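Local structure of single domain haemoglobin (2WY4) at residues 74-77 with 78-82; 127-130 with 131-135. The protein binds heme b as a single-domain globin of Campylobacter jejuni and probably binds oxygen, with a possible role in nitric oxide detoxification. One frame throughout, in Å; residues are numbered along the deposited sequence.

Contact 1: residues 74-77 with 78-82. With HEM (protoporphyrin IX containing Fe), chain B.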
loop_
_atom_site.group_PDB
_atom_site.type_symbol
_atom_site.label_atom_id
_atom_site.label_comp_id
_atom_site.label_asym_id
_atom_site.label_seq_id
_atom_site.Cartn_x
_atom_site.Cartn_y
_atom_site.Cartn_z
ATOM N N ARG A 74 -11.940 -6.906 -4.959
ATOM C CA ARG A 74 -12.066 -6.335 -6.291
ATOM C C ARG A 74 -12.941 -5.063 -6.331
ATOM O O ARG A 74 -12.589 -4.051 -6.967
ATOM C CB ARG A 74 -12.569 -7.369 -7.291
ATOM C CG ARG A 74 -12.686 -6.826 -8.721
ATOM C CD ARG A 74 -12.981 -7.888 -9.744
ATOM N NE ARG A 74 -11.763 -8.619 -10.034
ATOM C CZ ARG A 74 -10.830 -8.210 -10.884
ATOM N NH1 ARG A 74 -10.975 -7.068 -11.545
ATOM N NH2 ARG A 74 -9.750 -8.950 -11.049
ATOM N N SER A 75 -14.127 -5.127 -5.728
ATOM C CA SER A 75 -15.001 -3.945 -5.791
ATOM C C SER A 75 -14.357 -2.727 -5.109
ATOM O O SER A 75 -14.651 -1.598 -5.469
ATOM C CB SER A 75 -16.399 -4.188 -5.217
ATOM O OG SER A 75 -16.333 -4.446 -3.834
ATOM N N PHE A 76 -13.425 -2.956 -4.186
ATOM C CA PHE A 76 -12.723 -1.866 -3.521
ATOM C C PHE A 76 -11.639 -1.314 -4.458
ATOM O O PHE A 76 -11.544 -0.128 -4.732
ATOM C CB PHE A 76 -12.074 -2.334 -2.203
ATOM C CG PHE A 76 -11.212 -1.289 -1.557
ATOM C CD1 PHE A 76 -11.776 -0.212 -0.947
ATOM C CD2 PHE A 76 -9.826 -1.380 -1.599
ATOM C CE1 PHE A 76 -11.010 0.761 -0.393
ATOM C CE2 PHE A 76 -9.060 -0.405 -1.010
ATOM C CZ PHE A 76 -9.646 0.671 -0.423
ATOM N N VAL A 77 -10.815 -2.212 -4.958
ATOM C CA VAL A 77 -9.685 -1.798 -5.765
ATOM C C VAL A 77 -10.114 -1.130 -7.059
ATOM O O VAL A 77 -9.482 -0.172 -7.507
ATOM C CB VAL A 77 -8.744 -2.978 -6.032
ATOM C CG1 VAL A 77 -7.660 -2.623 -7.059
ATOM C CG2 VAL A 77 -8.103 -3.419 -4.745
ATOM N N ASP A 78 -11.214 -1.614 -7.619
ATOM C CA ASP A 78 -11.803 -1.013 -8.825
ATOM C C ASP A 78 -11.974 0.466 -8.708
ATOM O O ASP A 78 -11.865 1.212 -9.695
ATOM C CB ASP A 78 -13.248 -1.515 -9.033
ATOM C CG ASP A 78 -13.296 -2.750 -9.805
ATOM O OD1 ASP A 78 -12.213 -3.153 -10.307
ATOM O OD2 ASP A 78 -14.340 -3.391 -9.982
ATOM N N LYS A 79 -12.343 0.888 -7.508
ATOM C CA LYS A 79 -12.595 2.300 -7.267
ATOM C C LYS A 79 -11.316 3.072 -7.056
ATOM O O LYS A 79 -11.192 4.207 -7.549
ATOM C CB LYS A 79 -13.500 2.498 -6.065
ATOM C CG LYS A 79 -14.779 1.707 -6.123
ATOM C CD LYS A 79 -15.435 1.793 -7.489
ATOM C CE LYS A 79 -16.707 0.974 -7.552
ATOM N NZ LYS A 79 -16.468 -0.520 -7.465
ATOM N N VAL A 80 -10.362 2.479 -6.338
ATOM C CA VAL A 80 -9.085 3.148 -6.147
ATOM C C VAL A 80 -8.392 3.315 -7.514
ATOM O O VAL A 80 -7.807 4.346 -7.785
ATOM C CB VAL A 80 -8.142 2.364 -5.234
ATOM C CG1 VAL A 80 -6.817 3.079 -5.133
ATOM C CG2 VAL A 80 -8.769 2.177 -3.839
ATOM N N ALA A 81 -8.526 2.315 -8.387
ATOM C CA ALA A 81 -7.917 2.368 -9.714
ATOM C C ALA A 81 -8.307 3.621 -10.486
ATOM O O ALA A 81 -7.530 4.092 -11.328
ATOM C CB ALA A 81 -8.337 1.186 -10.461
ATOM N N ILE A 82 -9.514 4.148 -10.261
ATOM C CA ILE A 82 -9.934 5.323 -10.986
ATOM C C ILE A 82 -9.055 6.503 -10.604
ATOM O O ILE A 82 -8.609 7.289 -11.449
ATOM C CB ILE A 82 -11.386 5.640 -10.667
ATOM C CG1 ILE A 82 -12.302 4.532 -11.197
ATOM C CG2 ILE A 82 -11.803 6.994 -11.240
ATOM C CD1 ILE A 82 -13.702 4.623 -10.593
HETATM C CHA HEM B . -4.718 7.448 -3.774
HETATM C CHB HEM B . -4.062 2.958 -2.181
HETATM C CHC HEM B . -0.109 2.607 -4.915
HETATM C CHD HEM B . -0.434 7.330 -5.986
HETATM C C1A HEM B . -4.937 6.264 -3.178
HETATM C C2A HEM B . -6.045 5.913 -2.341
HETATM C C3A HEM B . -5.871 4.664 -1.871
HETATM C C4A HEM B . -4.608 4.209 -2.421
HETATM C CMA HEM B . -6.826 3.881 -0.958
HETATM C CAA HEM B . -7.250 6.843 -2.055
HETATM C CBA HEM B . -8.049 7.140 -3.326
HETATM C CGA HEM B . -9.235 6.279 -3.615
HETATM O O1A HEM B . -9.718 5.555 -2.705
HETATM O O2A HEM B . -9.749 6.376 -4.786
HETATM C C1B HEM B . -2.914 2.487 -2.761
HETATM C C2B HEM B . -2.383 1.184 -2.584
HETATM C C3B HEM B . -1.284 1.084 -3.351
HETATM C C4B HEM B . -1.097 2.320 -4.026
HETATM C CMB HEM B . -2.935 0.141 -1.621
HETATM C CAB HEM B . -0.296 -0.080 -3.505
HETATM C CBB HEM B . -0.703 -1.329 -3.638
HETATM C C1C HEM B . 0.148 3.823 -5.502
HETATM C C2C HEM B . 1.180 4.174 -6.413
HETATM C C3C HEM B . 1.076 5.462 -6.665
HETATM C C4C HEM B . -0.013 6.015 -5.901
HETATM C CMC HEM B . 2.173 3.176 -7.028
HETATM C CAC HEM B . 1.977 6.262 -7.591
HETATM C CBC HEM B . 2.675 7.290 -7.093
HETATM C C1D HEM B . -1.641 7.766 -5.478
HETATM C C2D HEM B . -2.077 9.103 -5.607
HETATM C C3D HEM B . -3.405 9.185 -4.943
HETATM C C4D HEM B . -3.646 7.858 -4.482
HETATM C CMD HEM B . -1.341 10.224 -6.307
HETATM C CAD HEM B . -4.304 10.396 -4.762
HETATM C CBD HEM B . -4.198 10.858 -3.311
HETATM C CGD HEM B . -4.775 12.218 -3.059
HETATM O O1D HEM B . -4.102 13.001 -2.379
HETATM O O2D HEM B . -5.919 12.464 -3.529
HETATM N NA HEM B . -4.048 5.211 -3.217
HETATM N NB HEM B . -2.125 3.162 -3.658
HETATM N NC HEM B . -0.576 4.968 -5.203
HETATM N ND HEM B . -2.580 7.031 -4.791
HETATM FE FE HEM B . -2.348 5.091 -4.227
#
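The helix 74-86 is the proximal heme-binding helix of this globin, corresponding to helix F, and residues 74-82 make up its first two turns. F76 and V80 stand one turn apart on the flank that turns to the porphyrin. V80 CG2 sits over one face of the F76 ring in a CH-pi contact, 4.1 Å from the ring centroid and displaced toward the rim beside F76 CE2 and CZ. The two branches of V80 divide the work. CG1, anti to the backbone N (chi1 177°), lies against the proximal face of pyrrole A, near the C3A-C4A bond, 3.7 Å from HEM C3A, while CG2 is left to meet the phenyl ring and the propionate oxygen HEM O1A. Behind them the main chain carries the i to i+4 bonds D78 N to R74 O and A81 N to V77 O (2.8 Å). F76 O is shared: V80 N reaches it at 3.3 Å within the carbonyl plane, and K79 N, which makes no i to i+4 bond, at 3.1 Å from well above that plane, where the helix is kinked. On the outer side K79, in one of its two modelled conformations, folds back, bent at chi2 and chi4, to set NZ 2.9 Å from S75 O, a tentative bond. R74 and D78 are only loosely paired, with R74 NH1 4.3 Å from D78 OD1 and the guanidinium and carboxylate planes 64° apart; the firm partner of R74 is E71, which forms a salt bridge with its NE. A59 and M62 of helix 51-65 also pack on F76. An apolar flank against the porphyrin, one turn ahead of the axial ligand H84, is typical of the proximal wall of a globin heme pocket.

Contact 2: residues 127-130 with 131-135. With HEM (protoporphyrin IX containing Fe), chain B.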
loop_
_atom_site.group_PDB
_atom_site.type_symbol
_atom_site.label_atom_id
_atom_site.label_comp_id
_atom_site.label_asym_id
_atom_site.label_seq_id
_atom_site.Cartn_x
_atom_site.Cartn_y
_atom_site.Cartn_z
ATOM N N ALA A 127 0.395 -5.422 -5.300
ATOM C CA ALA A 127 0.735 -4.535 -6.380
ATOM C C ALA A 127 0.279 -5.094 -7.709
ATOM O O ALA A 127 -0.242 -4.358 -8.525
ATOM C CB ALA A 127 2.216 -4.246 -6.404
ATOM N N LYS A 128 0.515 -6.382 -7.939
ATOM C CA LYS A 128 0.109 -6.992 -9.189
ATOM C C LYS A 128 -1.401 -6.884 -9.392
ATOM O O LYS A 128 -1.871 -6.638 -10.499
ATOM C CB LYS A 128 0.543 -8.458 -9.226
ATOM C CG LYS A 128 -0.015 -9.216 -10.428
ATOM C CD LYS A 128 0.505 -10.646 -10.432
ATOM C CE LYS A 128 0.389 -11.300 -11.792
ATOM N NZ LYS A 128 -0.936 -11.168 -12.389
ATOM N N PHE A 129 -2.165 -7.101 -8.321
ATOM C CA PHE A 129 -3.620 -6.979 -8.412
ATOM C C PHE A 129 -4.059 -5.574 -8.846
ATOM O O PHE A 129 -4.922 -5.440 -9.732
ATOM C CB PHE A 129 -4.236 -7.358 -7.070
ATOM C CG PHE A 129 -5.719 -7.569 -7.107
ATOM C CD1 PHE A 129 -6.267 -8.679 -7.692
ATOM C CD2 PHE A 129 -6.564 -6.627 -6.556
ATOM C CE1 PHE A 129 -7.632 -8.880 -7.706
ATOM C CE2 PHE A 129 -7.940 -6.795 -6.598
ATOM C CZ PHE A 129 -8.470 -7.913 -7.174
ATOM N N TYR A 130 -3.466 -4.542 -8.253
ATOM C CA TYR A 130 -3.777 -3.167 -8.637
ATOM C C TYR A 130 -3.314 -2.873 -10.067
ATOM O O TYR A 130 -4.072 -2.332 -10.895
ATOM C CB TYR A 130 -3.097 -2.172 -7.704
ATOM C CG TYR A 130 -3.842 -1.848 -6.428
ATOM C CD1 TYR A 130 -3.909 -2.755 -5.401
ATOM C CD2 TYR A 130 -4.467 -0.608 -6.265
ATOM C CE1 TYR A 130 -4.576 -2.466 -4.235
ATOM C CE2 TYR A 130 -5.150 -0.324 -5.117
ATOM C CZ TYR A 130 -5.216 -1.234 -4.094
ATOM O OH TYR A 130 -5.937 -0.882 -2.975
ATOM N N ILE A 131 -2.072 -3.255 -10.375
ATOM C CA ILE A 131 -1.503 -3.011 -11.709
ATOM C C ILE A 131 -2.373 -3.601 -12.809
ATOM O O ILE A 131 -2.623 -2.954 -13.834
ATOM C CB ILE A 131 -0.072 -3.599 -11.795
ATOM C CG1 ILE A 131 0.914 -2.775 -10.950
ATOM C CG2 ILE A 131 0.437 -3.621 -13.235
ATOM C CD1 ILE A 131 2.241 -3.497 -10.662
ATOM N N ASP A 132 -2.823 -4.828 -12.608
ATOM C CA ASP A 132 -3.591 -5.508 -13.660
ATOM C C ASP A 132 -4.932 -4.839 -13.917
ATOM O O ASP A 132 -5.374 -4.701 -15.073
ATOM C CB ASP A 132 -3.797 -7.004 -13.362
ATOM C CG ASP A 132 -2.502 -7.835 -13.481
ATOM O OD1 ASP A 132 -1.472 -7.340 -14.003
ATOM O OD2 ASP A 132 -2.420 -8.990 -13.024
ATOM N N ILE A 133 -5.592 -4.395 -12.853
ATOM C CA ILE A 133 -6.865 -3.694 -12.991
ATOM C C ILE A 133 -6.651 -2.340 -13.690
ATOM O O ILE A 133 -7.406 -1.972 -14.604
ATOM C CB ILE A 133 -7.548 -3.516 -11.597
ATOM C CG1 ILE A 133 -8.156 -4.839 -11.152
ATOM C CG2 ILE A 133 -8.613 -2.439 -11.592
ATOM C CD1 ILE A 133 -8.697 -4.858 -9.762
ATOM N N GLU A 134 -5.603 -1.627 -13.274
ATOM C CA GLU A 134 -5.269 -0.350 -13.850
ATOM C C GLU A 134 -4.830 -0.470 -15.318
ATOM O O GLU A 134 -5.177 0.366 -16.146
ATOM C CB GLU A 134 -4.244 0.363 -12.956
ATOM C CG GLU A 134 -4.930 0.834 -11.665
ATOM C CD GLU A 134 -4.000 1.155 -10.510
ATOM O OE1 GLU A 134 -2.789 1.387 -10.744
ATOM O OE2 GLU A 134 -4.490 1.217 -9.356
ATOM N N LYS A 135 -4.090 -1.521 -15.635
ATOM C CA LYS A 135 -3.667 -1.747 -17.018
ATOM C C LYS A 135 -4.884 -1.829 -17.911
ATOM O O LYS A 135 -4.901 -1.242 -19.000
ATOM C CB LYS A 135 -2.824 -3.018 -17.125
ATOM C CG LYS A 135 -1.348 -2.804 -16.948
ATOM C CD LYS A 135 -0.583 -4.122 -17.074
ATOM C CE LYS A 135 -0.691 -4.711 -18.466
ATOM N NZ LYS A 135 0.217 -5.898 -18.646
HETATM C CHA HEM B . -4.718 7.448 -3.774
HETATM C CHB HEM B . -4.062 2.958 -2.181
HETATM C CHC HEM B . -0.109 2.607 -4.915
HETATM C CHD HEM B . -0.434 7.330 -5.986
HETATM C C1A HEM B . -4.937 6.264 -3.178
HETATM C C2A HEM B . -6.045 5.913 -2.341
HETATM C C3A HEM B . -5.871 4.664 -1.871
HETATM C C4A HEM B . -4.608 4.209 -2.421
HETATM C CMA HEM B . -6.826 3.881 -0.958
HETATM C CAA HEM B . -7.250 6.843 -2.055
HETATM C CBA HEM B . -8.049 7.140 -3.326
HETATM C CGA HEM B . -9.235 6.279 -3.615
HETATM O O1A HEM B . -9.718 5.555 -2.705
HETATM O O2A HEM B . -9.749 6.376 -4.786
HETATM C C1B HEM B . -2.914 2.487 -2.761
HETATM C C2B HEM B . -2.383 1.184 -2.584
HETATM C C3B HEM B . -1.284 1.084 -3.351
HETATM C C4B HEM B . -1.097 2.320 -4.026
HETATM C CMB HEM B . -2.935 0.141 -1.621
HETATM C CAB HEM B . -0.296 -0.080 -3.505
HETATM C CBB HEM B . -0.703 -1.329 -3.638
HETATM C C1C HEM B . 0.148 3.823 -5.502
HETATM C C2C HEM B . 1.180 4.174 -6.413
HETATM C C3C HEM B . 1.076 5.462 -6.665
HETATM C C4C HEM B . -0.013 6.015 -5.901
HETATM C CMC HEM B . 2.173 3.176 -7.028
HETATM C CAC HEM B . 1.977 6.262 -7.591
HETATM C CBC HEM B . 2.675 7.290 -7.093
HETATM C C1D HEM B . -1.641 7.766 -5.478
HETATM C C2D HEM B . -2.077 9.103 -5.607
HETATM C C3D HEM B . -3.405 9.185 -4.943
HETATM C C4D HEM B . -3.646 7.858 -4.482
HETATM C CMD HEM B . -1.341 10.224 -6.307
HETATM C CAD HEM B . -4.304 10.396 -4.762
HETATM C CBD HEM B . -4.198 10.858 -3.311
HETATM C CGD HEM B . -4.775 12.218 -3.059
HETATM O O1D HEM B . -4.102 13.001 -2.379
HETATM O O2D HEM B . -5.919 12.464 -3.529
HETATM N NA HEM B . -4.048 5.211 -3.217
HETATM N NB HEM B . -2.125 3.162 -3.658
HETATM N NC HEM B . -0.576 4.968 -5.203
HETATM N ND HEM B . -2.580 7.031 -4.791
HETATM FE FE HEM B . -2.348 5.091 -4.227
#
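A127 O is gripped by I131 N at 2.8 Å in a nearly straight bond (N-H...O 169°), and I131 lies along this preceding turn of helix 113-139 with its CG1 3.1 Å from the same oxygen A127 O. On the outer side K128 NZ and D132 OD2 form a salt bridge of 2.7 Å, which belongs to one of two modelled lysine conformers and is doubtful to that extent. In that conformer the lysine runs extended as far as CE and then bends at chi4 (-50°), which brings NZ round to the carboxylate one turn on. Next to it, I133 CD1 rests over one face of the F129 ring in a CH-pi contact, 3.8 Å from F129 CE2. The heme-facing side belongs to Y130 and E134. Y130 reaches the proximal side of pyrrole B at the rim of the heme: its OH comes to 3.4 Å from the methyl HEM CMB, and the vinyl carbon HEM CBB stands over one ring face, near CD1. At the ring's edge, close to its plane, E134 OE2 lies 3.6 Å from Y130 CD2, with the carboxylate turned 81° from the ring. Both glutamate oxygens are bonded beyond this helix, OE1 to the hydroxyl of Y94 and OE2 to H84 ND1. The glutamate is therefore fixed on two sides, and a carboxylate accepting from the axial histidine would be expected to strengthen electron donation to the iron, consistent with peroxidase-like proximal chemistry.

In the fold
Along the chain, contact 1 comes first, in the opening turns of helix 74-86; contact 2 follows within the last helix, 113-139. Each joins consecutive turns of one helix, so neither closes a long loop, and the two lie in series without nesting or crossing. In space they meet: their centres are 10 Å apart and the helices pack side by side. V77 CG2 touches Y130 CZ, V77 CG1 meets I133 CD1, and A81 CB lies against E134 CG. Both contacts border the heme, contact 1 through V80 and contact 2 through Y130, and H84, farther along helix 74-86, ties the iron to E134 of contact 2.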